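Local coordinates for protein Pre-mRNA-splicing factor SAD1 (Saccharomyces cerevisiae, PDB 4MSX) that promotes assembly of newly made U4 snRNA into the U4/U6 snRNP and is required for pre-mRNA splicing, having the fold of a deubiquitinase that is catalytically inactive, at residues R412-V417 and Y445-E450; I441-D446 and F469-F474; K451-D456 and T460-A465. All coordinates share one frame; numbering follows the deposited sequence. Where two conformers were deposited one is given.

Contact 1: residues R412-V417 and Y445-E450; sequences RLKANV and YDNKSE
Segments 412-417 and 445-450 meet where strand 409-421 runs antiparallel to the end of strand 438-446, with K414 and Y445 as the nearest backbone pair, their CA atoms 5.0 Å apart. One backbone bond crosses between them, from Y445 N to K414 O at 3.0 Å. Both strands belong to the large C-terminal sheet of the ubiquitin-specific protease fold, probably its palm. K414 and A415 form a classic beta bulge facing V477 on the other neighbouring strand, and the nearly helical psi of K414 (-26°) marks this irregularity.

Y445 presents its CB to the bonded carbonyl, 3.5 Å from K414 O, whereas the ring leads away from strand 409-421. CG stands opposite the backbone nitrogen (chi1 -173°), which carries the aromatic group toward the ring of W452, the two planes standing at about 45°. A large, amphipathic tyrosine suits this partly covered place at the end of an inner strand, where its ring can pack. The K414 chain passes near the ring obliquely, its CD 4.4 Å from Y445 CD2 in the conformer described here, and its CE lies 4.1 Å from the amide nitrogen ND2 of N447, the two side chains crossing at about a right angle. The kinked lysine thus gives its methylenes to this contact while its ammonium pairs with E479.

Beyond Y445 the strand gives way to a turn built on D446. Its OD1 accepts K448 N at 2.9 Å, an Asx turn, and its OD2 takes both the backbone N and the hydroxyl of S449. Aspartate suits the place because its short carboxylate can reach backbone donors just ahead. S449 N and S449 OG approach D446 OD2 from the same face of the carboxylate, both above its plane.

Contact 2: residues I441-D446 and F469-F474; sequences ITQLYD and FLKETF
K471 reaches across to I441 and Q443 with its side chain alone, since strand 409-421 lies between strands 438-446 and 472-480 in the sheet. The lysine has the largest share of the buried surface. Its chain is fully extended beyond CG, a length that lets a residue at the foot of strand 472-480 span the intervening strand, resting on V418 as it passes. Midway along, K471 CD comes to 4.2 Å from Q443 NE2, the two chains meeting at a slant. The ammonium NZ ends 4.0 Å from the methyl I441 CD1, the two side chains crossing at about a right angle. In the I441 conformer described here, CG1 sits between the backbone N and the carbonyl carbon (chi1 66°), which turns CD1 toward the lysine.

Neither neighbour supplies the polar partner of the ammonium. K471 NZ forms a salt bridge with E454 OE1, and the same oxygen accepts a hydrogen bond from Q443 NE2. Glutamine suits this buried site because its amide has both a donor and an acceptor: while NE2 serves E454, OE1 receives N416 ND2. With both ends used, the amide is probably fixed in its rotation. The chemistry implies two roles for K471: its carbon chain packs across the sheet face, and its charge is probably balanced by a carboxylate from a third strand.

Contact 3: residues K451-D456 and T460-A465; sequences KWIEID and TTEREA
R463 grips E454 side-on with two nitrogens, one for each carboxylate oxygen: NE reaches E454 OE1 at 2.9 Å in a nearly straight bond (178°), and NH2 reaches E454 OE2 at 2.7 Å. OE1 lies in the guanidinium plane, yet both nitrogens meet the carboxylate from above its own plane, the two planes being 69° apart. E454 chi1 is 172°, which puts CG opposite the backbone nitrogen, and the extended chain beyond it carries the acid to the arginine. One face of the guanidinium is backed by T461 CB, 4.2 Å above its centre. Replacing R463 with an alanine would probably leave E454 without its two-pronged partner and uncover T461 CB. With the K471 and Q443 donors on OE1 as well, that one oxygen has three donors, which are likely to stabilise the negative charge of this buried acid.

The backbone beneath is a beta hairpin of strands 451-456 and 459-463, in which E454 and T461 form an antiparallel hydrogen-bonded pair. E454 N donates to T461 O at 2.8 Å, and T461 N returns a bond to E454 O. A water also joins E454 O to T461 OG1. Farther along, R463 N donates to W452 O, while another water spans W452 N and R463 O.

I453, I455, T460 and E462 occupy the other face. There the branched I453 and I455 pack against T460 on the strand opposite, and I453 CD1 touches E462 CG at 3.9 Å. The long E462 ends in a salt bridge of its carboxylate oxygen OE2 with K451 NZ, met on the syn side but well out of the carboxylate plane, at 3.1 Å. At the open end of the hairpin, away from its turn, W452 CD1 lies 3.6 Å from A465 CB, a small methyl that lets the indole come close.

Overall arrangement
Following the chain, strand 409-421 supplies the first half of contact 1, which closes a 27-residue loop when segment 445-450 arrives. Contact 2 opens at 441-446, sharing Y445 and D446 with contact 1 before that loop is complete, so the two interlock rather than nest. Contact 3, a hairpin with only three residues between its segments, begins directly after contact 1 and lies wholly inside the loop that contact 2 closes at 469-474. In the sheet, strands 472-480, 409-421, 438-446, 451-456 and 459-463 stand side by side in that order. Backbone bonds tie contact 3 to the others, D446 N to K451 O for contact 1 and T442 O to I455 N for contact 2.

Contact 1: residues R412-V417 and Y445-E450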
loop_
_atom_site.group_PDB
_atom_site.type_symbol
_atom_site.label_atom_id
_atom_site.label_comp_id
_atom_site.label_asym_id
_atom_site.label_seq_id
_atom_site.Cartn_x
_atom_site.Cartn_y
_atom_site.Cartn_z
ATOM N N ARG A 412 -6.906 9.169 16.912
ATOM C CA ARG A 412 -7.371 7.799 17.035
ATOM C C ARG A 412 -6.513 6.909 16.100
ATOM O O ARG A 412 -6.199 7.351 15.001
ATOM C CB ARG A 412 -8.833 7.707 16.576
ATOM C CG ARG A 412 -9.758 8.330 17.648
ATOM C CD ARG A 412 -11.202 7.876 17.577
ATOM N NE ARG A 412 -11.959 8.491 18.673
ATOM C CZ ARG A 412 -13.249 8.281 18.925
ATOM N NH1 ARG A 412 -13.962 7.458 18.160
ATOM N NH2 ARG A 412 -13.829 8.899 19.951
ATOM N N LEU A 413 -6.213 5.703 16.548
ATOM C CA LEU A 413 -5.340 4.779 15.795
ATOM C C LEU A 413 -6.103 4.251 14.589
ATOM O O LEU A 413 -7.229 3.796 14.737
ATOM C CB LEU A 413 -4.944 3.622 16.693
ATOM C CG LEU A 413 -3.997 2.611 16.039
ATOM C CD1 LEU A 413 -2.607 3.264 15.713
ATOM C CD2 LEU A 413 -3.842 1.439 17.004
ATOM N N LYS A 414 -5.476 4.269 13.411
ATOM C CA LYS A 414 -6.121 3.841 12.168
ATOM C C LYS A 414 -5.375 2.684 11.490
ATOM O O LYS A 414 -5.971 1.914 10.752
ATOM C CB LYS A 414 -6.184 5.013 11.172
ATOM C CG LYS A 414 -7.129 6.186 11.601
ATOM C CD LYS A 414 -8.629 5.819 11.468
ATOM C CE LYS A 414 -9.014 5.460 10.010
ATOM N NZ LYS A 414 -8.798 6.563 9.018
ATOM N N ALA A 415 -4.065 2.569 11.738
ATOM C CA ALA A 415 -3.289 1.494 11.105
ATOM C C ALA A 415 -2.135 1.122 12.023
ATOM O O ALA A 415 -1.556 2.005 12.699
ATOM C CB ALA A 415 -2.733 1.985 9.746
ATOM N N ASN A 416 -1.804 -0.165 12.024
ATOM C CA ASN A 416 -0.755 -0.710 12.895
ATOM C C ASN A 416 0.049 -1.744 12.077
ATOM O O ASN A 416 -0.514 -2.742 11.645
ATOM C CB ASN A 416 -1.435 -1.366 14.109
ATOM C CG ASN A 416 -0.433 -1.786 15.201
ATOM O OD1 ASN A 416 0.463 -1.036 15.540
ATOM N ND2 ASN A 416 -0.562 -3.004 15.702
ATOM N N VAL A 417 1.328 -1.469 11.804
ATOM C CA VAL A 417 2.155 -2.452 11.075
ATOM C C VAL A 417 2.938 -3.207 12.136
ATOM O O VAL A 417 3.646 -2.594 12.937
ATOM C CB VAL A 417 3.096 -1.751 10.128
ATOM C CG1 VAL A 417 4.014 -2.783 9.339
ATOM C CG2 VAL A 417 2.245 -0.951 9.071
ATOM N N TYR A 445 -8.010 -0.177 10.306
ATOM C CA TYR A 445 -9.280 0.083 11.015
ATOM C C TYR A 445 -10.328 0.530 10.036
ATOM O O TYR A 445 -10.074 1.418 9.228
ATOM C CB TYR A 445 -9.103 1.182 12.061
ATOM C CG TYR A 445 -10.380 1.347 12.930
ATOM C CD1 TYR A 445 -10.812 0.319 13.760
ATOM C CD2 TYR A 445 -11.122 2.513 12.890
ATOM C CE1 TYR A 445 -11.979 0.462 14.564
ATOM C CE2 TYR A 445 -12.292 2.669 13.705
ATOM C CZ TYR A 445 -12.683 1.628 14.525
ATOM O OH TYR A 445 -13.808 1.749 15.291
ATOM N N ASP A 446 -11.506 -0.082 10.117
ATOM C CA ASP A 446 -12.655 0.369 9.327
ATOM C C ASP A 446 -13.670 1.087 10.239
ATOM O O ASP A 446 -14.294 0.444 11.058
ATOM C CB ASP A 446 -13.368 -0.812 8.676
ATOM C CG ASP A 446 -14.751 -0.403 8.065
ATOM O OD1 ASP A 446 -14.966 0.778 7.719
ATOM O OD2 ASP A 446 -15.606 -1.296 7.939
ATOM N N ASN A 447 -13.756 2.401 10.081
ATOM C CA ASN A 447 -14.653 3.295 10.838
ATOM C C ASN A 447 -16.111 2.878 10.785
ATOM O O ASN A 447 -16.869 3.105 11.723
ATOM C CB ASN A 447 -14.637 4.689 10.188
ATOM C CG ASN A 447 -13.475 5.529 10.644
ATOM O OD1 ASN A 447 -12.978 5.351 11.751
ATOM N ND2 ASN A 447 -13.019 6.449 9.789
ATOM N N LYS A 448 -16.517 2.328 9.651
ATOM C CA LYS A 448 -17.932 2.178 9.364
ATOM C C LYS A 448 -18.414 0.968 10.142
ATOM O O LYS A 448 -19.342 1.072 10.915
ATOM C CB LYS A 448 -18.157 2.037 7.851
ATOM C CG LYS A 448 -19.496 2.526 7.379
ATOM C CD LYS A 448 -19.659 2.349 5.875
ATOM C CE LYS A 448 -18.576 3.096 5.084
ATOM N NZ LYS A 448 -18.313 4.514 5.517
ATOM N N SER A 449 -17.763 -0.174 9.990
ATOM C CA SER A 449 -18.164 -1.366 10.736
ATOM C C SER A 449 -17.466 -1.463 12.111
ATOM O O SER A 449 -17.658 -2.426 12.839
ATOM C CB SER A 449 -17.840 -2.603 9.906
ATOM O OG SER A 449 -16.434 -2.776 9.838
ATOM N N GLU A 450 -16.650 -0.459 12.446
ATOM C CA GLU A 450 -15.810 -0.488 13.649
ATOM C C GLU A 450 -15.015 -1.783 13.864
ATOM O O GLU A 450 -14.978 -2.293 14.963
ATOM C CB GLU A 450 -16.683 -0.175 14.876
ATOM C CG GLU A 450 -17.418 1.141 14.659
ATOM C CD GLU A 450 -18.337 1.566 15.805
ATOM O OE1 GLU A 450 -18.436 0.838 16.823
ATOM O OE2 GLU A 450 -18.961 2.644 15.671
#

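Contact 2: residues I441-D446 and F469-F474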
loop_
_atom_site.group_PDB
_atom_site.type_symbol
_atom_site.label_atom_id
_atom_site.label_comp_id
_atom_site.label_asym_id
_atom_site.label_seq_id
_atom_site.Cartn_x
_atom_site.Cartn_y
_atom_site.Cartn_z
ATOM N N ILE A 441 3.129 -7.556 8.871
ATOM C CA ILE A 441 1.697 -7.691 8.616
ATOM C C ILE A 441 1.015 -6.387 8.996
ATOM O O ILE A 441 1.561 -5.564 9.733
ATOM C CB ILE A 441 1.092 -8.862 9.380
ATOM C CG1 ILE A 441 1.159 -8.583 10.873
ATOM C CG2 ILE A 441 1.850 -10.202 9.042
ATOM C CD1 ILE A 441 0.531 -9.683 11.708
ATOM N N THR A 442 -0.162 -6.169 8.424
ATOM C CA THR A 442 -0.763 -4.819 8.495
ATOM C C THR A 442 -2.150 -4.959 9.058
ATOM O O THR A 442 -2.929 -5.775 8.575
ATOM C CB THR A 442 -0.832 -4.187 7.078
ATOM O OG1 THR A 442 0.476 -4.251 6.506
ATOM C CG2 THR A 442 -1.321 -2.689 7.100
ATOM N N GLN A 443 -2.466 -4.157 10.082
ATOM C CA GLN A 443 -3.808 -4.147 10.640
ATOM C C GLN A 443 -4.426 -2.806 10.328
ATOM O O GLN A 443 -3.776 -1.764 10.532
ATOM C CB GLN A 443 -3.727 -4.291 12.178
ATOM C CG GLN A 443 -3.076 -5.620 12.533
ATOM C CD GLN A 443 -2.727 -5.762 14.016
ATOM O OE1 GLN A 443 -2.519 -4.763 14.734
ATOM N NE2 GLN A 443 -2.611 -7.023 14.468
ATOM N N LEU A 444 -5.667 -2.812 9.849
ATOM C CA LEU A 444 -6.278 -1.564 9.414
ATOM C C LEU A 444 -7.657 -1.413 10.001
ATOM O O LEU A 444 -8.415 -2.376 10.049
ATOM C CB LEU A 444 -6.487 -1.572 7.864
ATOM C CG LEU A 444 -5.143 -1.705 7.104
ATOM C CD1 LEU A 444 -5.405 -1.872 5.577
ATOM C CD2 LEU A 444 -4.285 -0.464 7.340
ATOM N N TYR A 445 -8.010 -0.177 10.306
ATOM C CA TYR A 445 -9.280 0.083 11.015
ATOM C C TYR A 445 -10.328 0.530 10.036
ATOM O O TYR A 445 -10.074 1.418 9.228
ATOM C CB TYR A 445 -9.103 1.182 12.061
ATOM C CG TYR A 445 -10.380 1.347 12.930
ATOM C CD1 TYR A 445 -10.812 0.319 13.760
ATOM C CD2 TYR A 445 -11.122 2.513 12.890
ATOM C CE1 TYR A 445 -11.979 0.462 14.564
ATOM C CE2 TYR A 445 -12.292 2.669 13.705
ATOM C CZ TYR A 445 -12.683 1.628 14.525
ATOM O OH TYR A 445 -13.808 1.749 15.291
ATOM N N ASP A 446 -11.506 -0.082 10.117
ATOM C CA ASP A 446 -12.655 0.369 9.327
ATOM C C ASP A 446 -13.670 1.087 10.239
ATOM O O ASP A 446 -14.294 0.444 11.058
ATOM C CB ASP A 446 -13.368 -0.812 8.676
ATOM C CG ASP A 446 -14.751 -0.403 8.065
ATOM O OD1 ASP A 446 -14.966 0.778 7.719
ATOM O OD2 ASP A 446 -15.606 -1.296 7.939
ATOM N N PHE A 469 -2.148 -4.349 20.788
ATOM C CA PHE A 469 -0.806 -4.049 21.265
ATOM C C PHE A 469 -0.053 -5.276 21.684
ATOM O O PHE A 469 1.137 -5.209 21.876
ATOM C CB PHE A 469 -0.830 -3.051 22.415
ATOM C CG PHE A 469 -1.238 -3.683 23.730
ATOM C CD1 PHE A 469 -2.577 -3.757 24.075
ATOM C CD2 PHE A 469 -0.263 -4.231 24.587
ATOM C CE1 PHE A 469 -2.973 -4.354 25.311
ATOM C CE2 PHE A 469 -0.657 -4.846 25.849
ATOM C CZ PHE A 469 -2.004 -4.923 26.163
ATOM N N LEU A 470 -0.685 -6.443 21.778
ATOM C CA LEU A 470 0.122 -7.626 22.159
ATOM C C LEU A 470 1.161 -8.055 21.119
ATOM O O LEU A 470 2.116 -8.726 21.465
ATOM C CB LEU A 470 -0.784 -8.819 22.441
ATOM C CG LEU A 470 -1.623 -8.571 23.707
ATOM C CD1 LEU A 470 -2.569 -9.716 23.843
ATOM C CD2 LEU A 470 -0.656 -8.477 24.925
ATOM N N LYS A 471 0.975 -7.675 19.860
ATOM C CA LYS A 471 1.996 -7.989 18.831
ATOM C C LYS A 471 2.998 -6.856 18.747
ATOM O O LYS A 471 2.725 -5.719 19.228
ATOM C CB LYS A 471 1.291 -8.166 17.462
ATOM C CG LYS A 471 0.368 -9.379 17.463
ATOM C CD LYS A 471 0.032 -9.861 16.050
ATOM C CE LYS A 471 -0.800 -11.153 16.079
ATOM N NZ LYS A 471 -1.381 -11.538 14.728
ATOM N N GLU A 472 4.127 -7.118 18.099
ATOM C CA GLU A 472 5.194 -6.128 18.106
ATOM C C GLU A 472 4.949 -4.988 17.088
ATOM O O GLU A 472 5.304 -5.139 15.899
ATOM C CB GLU A 472 6.484 -6.825 17.773
ATOM C CG GLU A 472 7.720 -5.977 18.020
ATOM C CD GLU A 472 9.019 -6.673 17.599
ATOM O OE1 GLU A 472 9.370 -7.705 18.211
ATOM O OE2 GLU A 472 9.706 -6.190 16.656
ATOM N N THR A 473 4.424 -3.864 17.570
ATOM C CA THR A 473 4.130 -2.713 16.720
ATOM C C THR A 473 5.438 -2.076 16.214
ATOM O O THR A 473 6.446 -1.937 16.953
ATOM C CB THR A 473 3.232 -1.656 17.436
ATOM O OG1 THR A 473 2.935 -0.624 16.503
ATOM C CG2 THR A 473 3.960 -1.027 18.678
ATOM N N PHE A 474 5.455 -1.737 14.926
ATOM C CA PHE A 474 6.636 -1.113 14.318
ATOM C C PHE A 474 6.288 0.287 13.781
ATOM O O PHE A 474 7.040 1.236 13.988
ATOM C CB PHE A 474 7.128 -1.998 13.149
ATOM C CG PHE A 474 8.359 -1.472 12.454
ATOM C CD1 PHE A 474 9.583 -1.411 13.119
ATOM C CD2 PHE A 474 8.303 -1.096 11.106
ATOM C CE1 PHE A 474 10.723 -0.940 12.478
ATOM C CE2 PHE A 474 9.454 -0.623 10.457
ATOM C CZ PHE A 474 10.656 -0.554 11.117
#

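Contact 3: residues K451-D456 and T460-A465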
loop_
_atom_site.group_PDB
_atom_site.type_symbol
_atom_site.label_atom_id
_atom_site.label_comp_id
_atom_site.label_asym_id
_atom_site.label_seq_id
_atom_site.Cartn_x
_atom_site.Cartn_y
_atom_site.Cartn_z
ATOM N N LYS A 451 -14.366 -2.308 12.824
ATOM C CA LYS A 451 -13.601 -3.522 12.966
ATOM C C LYS A 451 -12.148 -3.264 12.587
ATOM O O LYS A 451 -11.866 -2.392 11.741
ATOM C CB LYS A 451 -14.152 -4.620 12.053
ATOM C CG LYS A 451 -15.636 -4.885 12.197
ATOM C CD LYS A 451 -15.940 -5.763 13.405
ATOM C CE LYS A 451 -17.386 -6.280 13.353
ATOM N NZ LYS A 451 -17.699 -7.063 12.096
ATOM N N TRP A 452 -11.254 -4.019 13.220
ATOM C CA TRP A 452 -9.858 -4.091 12.798
ATOM C C TRP A 452 -9.696 -5.295 11.905
ATOM O O TRP A 452 -10.080 -6.423 12.264
ATOM C CB TRP A 452 -8.923 -4.213 14.016
ATOM C CG TRP A 452 -8.674 -2.884 14.657
ATOM C CD1 TRP A 452 -9.358 -2.324 15.731
ATOM C CD2 TRP A 452 -7.705 -1.922 14.254
ATOM N NE1 TRP A 452 -8.862 -1.072 15.996
ATOM C CE2 TRP A 452 -7.826 -0.809 15.125
ATOM C CE3 TRP A 452 -6.715 -1.903 13.248
ATOM C CZ2 TRP A 452 -7.014 0.322 15.011
ATOM C CZ3 TRP A 452 -5.899 -0.784 13.138
ATOM C CH2 TRP A 452 -6.046 0.314 14.024
ATOM N N ILE A 453 -9.061 -5.094 10.758
ATOM C CA ILE A 453 -8.815 -6.217 9.866
ATOM C C ILE A 453 -7.319 -6.365 9.738
ATOM O O ILE A 453 -6.635 -5.396 9.369
ATOM C CB ILE A 453 -9.371 -5.922 8.457
ATOM C CG1 ILE A 453 -10.867 -5.598 8.496
ATOM C CG2 ILE A 453 -9.091 -7.093 7.530
ATOM C CD1 ILE A 453 -11.719 -6.706 9.051
ATOM N N GLU A 454 -6.821 -7.568 10.005
ATOM C CA GLU A 454 -5.400 -7.859 9.896
ATOM C C GLU A 454 -5.114 -8.549 8.566
ATOM O O GLU A 454 -5.660 -9.601 8.269
ATOM C CB GLU A 454 -4.958 -8.775 11.035
ATOM C CG GLU A 454 -3.521 -9.284 10.905
ATOM C CD GLU A 454 -3.128 -10.180 12.109
ATOM O OE1 GLU A 454 -3.061 -9.664 13.239
ATOM O OE2 GLU A 454 -2.924 -11.393 11.912
ATOM N N ILE A 455 -4.218 -7.976 7.791
ATOM C CA ILE A 455 -3.909 -8.525 6.466
ATOM C C ILE A 455 -2.519 -9.138 6.547
ATOM O O ILE A 455 -1.537 -8.435 6.740
ATOM C CB ILE A 455 -4.009 -7.429 5.429
ATOM C CG1 ILE A 455 -5.433 -6.864 5.511
ATOM C CG2 ILE A 455 -3.660 -7.988 4.038
ATOM C CD1 ILE A 455 -5.646 -5.495 4.958
ATOM N N ASP A 456 -2.453 -10.452 6.411
ATOM C CA ASP A 456 -1.163 -11.185 6.501
ATOM C C ASP A 456 -1.047 -12.006 5.202
ATOM O O ASP A 456 -1.732 -13.008 5.027
ATOM C CB ASP A 456 -1.173 -12.063 7.780
ATOM C CG ASP A 456 0.067 -12.964 7.911
ATOM O OD1 ASP A 456 0.987 -12.907 7.049
ATOM O OD2 ASP A 456 0.114 -13.714 8.916
ATOM N N THR A 460 -7.050 -12.430 5.572
ATOM C CA THR A 460 -7.570 -11.358 6.395
ATOM C C THR A 460 -8.363 -11.949 7.563
ATOM O O THR A 460 -9.100 -12.929 7.404
ATOM C CB THR A 460 -8.459 -10.379 5.576
ATOM O OG1 THR A 460 -9.712 -10.998 5.274
ATOM C CG2 THR A 460 -7.756 -9.963 4.272
ATOM N N THR A 461 -8.188 -11.362 8.736
ATOM C CA THR A 461 -8.790 -11.876 9.958
ATOM C C THR A 461 -9.208 -10.652 10.774
ATOM O O THR A 461 -8.460 -9.685 10.847
ATOM C CB THR A 461 -7.757 -12.618 10.805
ATOM O OG1 THR A 461 -7.081 -13.588 10.014
ATOM C CG2 THR A 461 -8.400 -13.303 11.993
ATOM N N GLU A 462 -10.391 -10.663 11.368
ATOM C CA GLU A 462 -10.750 -9.597 12.295
ATOM C C GLU A 462 -9.909 -9.720 13.589
ATOM O O GLU A 462 -9.600 -10.836 14.019
ATOM C CB GLU A 462 -12.220 -9.679 12.683
ATOM C CG GLU A 462 -13.180 -9.275 11.604
ATOM C CD GLU A 462 -14.596 -9.075 12.151
ATOM O OE1 GLU A 462 -14.748 -8.880 13.386
ATOM O OE2 GLU A 462 -15.549 -9.111 11.344
ATOM N N ARG A 463 -9.546 -8.588 14.195
ATOM C CA ARG A 463 -8.843 -8.580 15.483
ATOM C C ARG A 463 -9.557 -7.642 16.453
ATOM O O ARG A 463 -10.206 -6.658 16.032
ATOM C CB ARG A 463 -7.391 -8.093 15.341
ATOM C CG ARG A 463 -6.475 -8.991 14.528
ATOM C CD ARG A 463 -6.336 -10.374 15.149
ATOM N NE ARG A 463 -5.318 -11.136 14.434
ATOM C CZ ARG A 463 -5.311 -12.459 14.280
ATOM N NH1 ARG A 463 -6.272 -13.213 14.807
ATOM N NH2 ARG A 463 -4.328 -13.031 13.588
ATOM N N GLU A 464 -9.425 -7.930 17.749
ATOM C CA GLU A 464 -10.006 -7.052 18.756
ATOM C C GLU A 464 -9.094 -5.862 19.034
ATOM O O GLU A 464 -7.874 -6.013 19.245
ATOM C CB GLU A 464 -10.300 -7.836 20.044
ATOM C CG GLU A 464 -11.443 -8.852 19.888
ATOM C CD GLU A 464 -12.738 -8.215 19.416
ATOM O OE1 GLU A 464 -13.362 -7.466 20.207
ATOM O OE2 GLU A 464 -13.128 -8.447 18.245
ATOM N N ALA A 465 -9.690 -4.680 19.035
ATOM C CA ALA A 465 -8.951 -3.430 19.259
ATOM C C ALA A 465 -8.105 -3.429 20.539
ATOM O O ALA A 465 -6.944 -2.941 20.550
ATOM C CB ALA A 465 -9.912 -2.230 19.269
HETATM O O HOH W 1 -12.373 -5.693 15.245
HETATM O O HOH W 2 -4.722 -12.393 8.885
#